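Local coordinates for cell division control protein 4 (Saccharomyces cerevisiae, PDB 3V7D) that serves as the substrate-recognition subunit of an SCF E3 ubiquitin ligase, binding phosphorylated targets such as the CDK inhibitor SIC1 through its WD40 domain, at residues K103-P108 / F414-L419. The protein carries 1 engineered substitution. Numbering follows the deposited sequence.
Sequences KNWYNP and FNIYNL
The amide of N418 lies flat over one face of the Y106 ring, the two planes 12° apart, in an amide–aromatic stack. ND2 sits 3.2 Å above the ring plane over its centre, while OD1 reaches toward the phenol end, 3.3 Å from CZ of Y106. With chi1 at -178°, the N418 side chain extends away from its backbone N, and the amide reaches out from strand 413-418 toward the helix.

Polar links fix both members of the stack. A single water joins the segments: it donates to the backbone O of Y106 at 2.8 Å and accepts from ND2 of N418 at 2.9 Å. OD1 of N418 takes the backbone N-H groups of R420 and S421, an arrangement that holds the turn after the strand, and the hydroxyl of Y106 is hydrogen-bonded to the backbone O of N404.

Apolar contact is made one residue earlier on the helix. CG2 of I416 meets the W105 indole at its edge, in the ring plane, 3.8 Å from CE3. F463 stacks on the indole, L446 touches both W105 and I416, and NE1 of W105 hydrogen-bonds to the backbone O of G443.

Replacing Y106 with an alanine would probably uncover one face of the N418 amide and leave the N404 carbonyl without its phenol partner. The contact seats the last turn of helix 87-106, the long helix leading from the F-box part of the chain, against the WD 7 repeat of the propeller. With the amide's oxygen held by the turn that follows and one N-H of ND2 given to the water, the tyrosine is met by a flat, already bonded surface; between the two segments the join is made by stacking, indole-edge packing and one water bridge, while the bonds to N404 and G443 add further ties to the propeller.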
loop_
_atom_site.group_PDB
_atom_site.type_symbol
_atom_site.label_atom_id
_atom_site.label_comp_id
_atom_site.label_asym_id
_atom_site.label_seq_id
_atom_site.Cartn_x
_atom_site.Cartn_y
_atom_site.Cartn_z
ATOM N N LYS B 103 -9.402 -4.925 -10.503
ATOM C CA LYS B 103 -10.277 -4.673 -11.647
ATOM C C LYS B 103 -11.746 -4.796 -11.263
ATOM O O LYS B 103 -12.580 -4.031 -11.744
ATOM C CB LYS B 103 -9.944 -5.602 -12.814
ATOM C CG LYS B 103 -8.898 -5.032 -13.764
ATOM C CD LYS B 103 -8.511 -6.032 -14.842
ATOM C CE LYS B 103 -7.879 -5.332 -16.039
ATOM N NZ LYS B 103 -6.787 -4.403 -15.640
ATOM N N ASN B 104 -12.058 -5.752 -10.391
ATOM C CA ASN B 104 -13.419 -5.890 -9.882
ATOM C C ASN B 104 -13.849 -4.670 -9.064
ATOM O O ASN B 104 -14.920 -4.122 -9.295
ATOM C CB ASN B 104 -13.570 -7.175 -9.064
ATOM C CG ASN B 104 -13.424 -8.422 -9.911
ATOM O OD1 ASN B 104 -13.622 -8.389 -11.129
ATOM N ND2 ASN B 104 -13.085 -9.533 -9.274
ATOM N N TRP B 105 -13.001 -4.246 -8.126
ATOM C CA TRP B 105 -13.233 -3.028 -7.353
ATOM C C TRP B 105 -13.478 -1.813 -8.254
ATOM O O TRP B 105 -14.294 -0.950 -7.934
ATOM C CB TRP B 105 -12.027 -2.721 -6.456
ATOM C CG TRP B 105 -11.997 -3.421 -5.132
ATOM C CD1 TRP B 105 -11.442 -4.638 -4.858
ATOM C CD2 TRP B 105 -12.515 -2.927 -3.888
ATOM N NE1 TRP B 105 -11.592 -4.937 -3.522
ATOM C CE2 TRP B 105 -12.250 -3.903 -2.906
ATOM C CE3 TRP B 105 -13.186 -1.756 -3.511
ATOM C CZ2 TRP B 105 -12.631 -3.746 -1.573
ATOM C CZ3 TRP B 105 -13.565 -1.602 -2.186
ATOM C CH2 TRP B 105 -13.283 -2.591 -1.234
ATOM N N TYR B 106 -12.754 -1.748 -9.369
ATOM C CA TYR B 106 -12.812 -0.602 -10.275
ATOM C C TYR B 106 -13.933 -0.703 -11.312
ATOM O O TYR B 106 -14.305 0.293 -11.927
ATOM C CB TYR B 106 -11.479 -0.439 -11.013
ATOM C CG TYR B 106 -10.392 0.286 -10.243
ATOM C CD1 TYR B 106 -10.640 0.840 -8.994
ATOM C CD2 TYR B 106 -9.116 0.430 -10.779
ATOM C CE1 TYR B 106 -9.649 1.510 -8.300
ATOM C CE2 TYR B 106 -8.117 1.095 -10.091
ATOM C CZ TYR B 106 -8.391 1.635 -8.854
ATOM O OH TYR B 106 -7.403 2.299 -8.166
ATOM N N ASN B 107 -14.457 -1.906 -11.524
ATOM C CA ASN B 107 -15.510 -2.100 -12.520
ATOM C C ASN B 107 -16.888 -1.677 -12.002
ATOM O O ASN B 107 -17.469 -2.356 -11.156
ATOM C CB ASN B 107 -15.547 -3.556 -12.970
ATOM C CG ASN B 107 -16.446 -3.776 -14.175
ATOM O OD1 ASN B 107 -17.188 -2.884 -14.591
ATOM N ND2 ASN B 107 -16.388 -4.978 -14.739
ATOM N N PRO B 108 -17.430 -0.570 -12.537
ATOM C CA PRO B 108 -18.726 -0.050 -12.075
ATOM C C PRO B 108 -19.875 -1.013 -12.370
ATOM O O PRO B 108 -20.972 -0.843 -11.840
ATOM C CB PRO B 108 -18.897 1.240 -12.884
ATOM C CG PRO B 108 -18.106 1.012 -14.124
ATOM C CD PRO B 108 -16.929 0.156 -13.718
ATOM N N PHE B 414 -22.783 5.214 1.575
ATOM C CA PHE B 414 -21.661 4.292 1.583
ATOM C C PHE B 414 -21.054 4.357 0.188
ATOM O O PHE B 414 -21.660 3.899 -0.782
ATOM C CB PHE B 414 -22.152 2.882 1.915
ATOM C CG PHE B 414 -21.056 1.853 2.011
ATOM C CD1 PHE B 414 -20.282 1.747 3.155
ATOM C CD2 PHE B 414 -20.824 0.969 0.966
ATOM C CE1 PHE B 414 -19.282 0.792 3.252
ATOM C CE2 PHE B 414 -19.823 0.012 1.052
ATOM C CZ PHE B 414 -19.052 -0.078 2.200
ATOM N N ASN B 415 -19.870 4.955 0.088
ATOM C CA ASN B 415 -19.252 5.236 -1.207
ATOM C C ASN B 415 -17.899 4.553 -1.422
ATOM O O ASN B 415 -17.080 4.465 -0.511
ATOM C CB ASN B 415 -19.091 6.746 -1.395
ATOM C CG ASN B 415 -20.413 7.486 -1.337
ATOM O OD1 ASN B 415 -21.374 7.112 -2.006
ATOM N ND2 ASN B 415 -20.471 8.534 -0.524
ATOM N N ILE B 416 -17.676 4.089 -2.645
ATOM C CA ILE B 416 -16.407 3.494 -3.032
ATOM C C ILE B 416 -15.809 4.336 -4.156
ATOM O O ILE B 416 -16.428 4.497 -5.215
ATOM C CB ILE B 416 -16.597 2.032 -3.497
ATOM C CG1 ILE B 416 -17.247 1.203 -2.387
ATOM C CG2 ILE B 416 -15.266 1.411 -3.918
ATOM C CD1 ILE B 416 -17.502 -0.241 -2.765
ATOM N N TYR B 417 -14.621 4.892 -3.922
ATOM C CA TYR B 417 -13.974 5.749 -4.918
ATOM C C TYR B 417 -12.708 5.138 -5.523
ATOM O O TYR B 417 -11.873 4.576 -4.815
ATOM C CB TYR B 417 -13.603 7.106 -4.316
ATOM C CG TYR B 417 -14.732 7.876 -3.669
ATOM C CD1 TYR B 417 -15.039 7.698 -2.322
ATOM C CD2 TYR B 417 -15.466 8.808 -4.391
ATOM C CE1 TYR B 417 -16.060 8.415 -1.720
ATOM C CE2 TYR B 417 -16.490 9.527 -3.798
ATOM C CZ TYR B 417 -16.782 9.329 -2.465
ATOM O OH TYR B 417 -17.800 10.050 -1.878
ATOM N N ASN B 418 -12.574 5.269 -6.839
ATOM C CA ASN B 418 -11.338 4.954 -7.546
ATOM C C ASN B 418 -10.375 6.126 -7.396
ATOM O O ASN B 418 -10.598 7.189 -7.973
ATOM C CB ASN B 418 -11.649 4.718 -9.027
ATOM C CG ASN B 418 -10.424 4.333 -9.852
ATOM O OD1 ASN B 418 -9.287 4.699 -9.537
ATOM N ND2 ASN B 418 -10.663 3.602 -10.932
ATOM N N LEU B 419 -9.302 5.935 -6.632
ATOM C CA LEU B 419 -8.363 7.023 -6.372
ATOM C C LEU B 419 -7.450 7.346 -7.558
ATOM O O LEU B 419 -6.840 8.413 -7.595
ATOM C CB LEU B 419 -7.530 6.745 -5.118
ATOM C CG LEU B 419 -8.314 6.717 -3.803
ATOM C CD1 LEU B 419 -7.363 6.613 -2.620
ATOM C CD2 LEU B 419 -9.211 7.947 -3.674
HETATM O O HOH W 1 -13.349 2.877 -11.763
#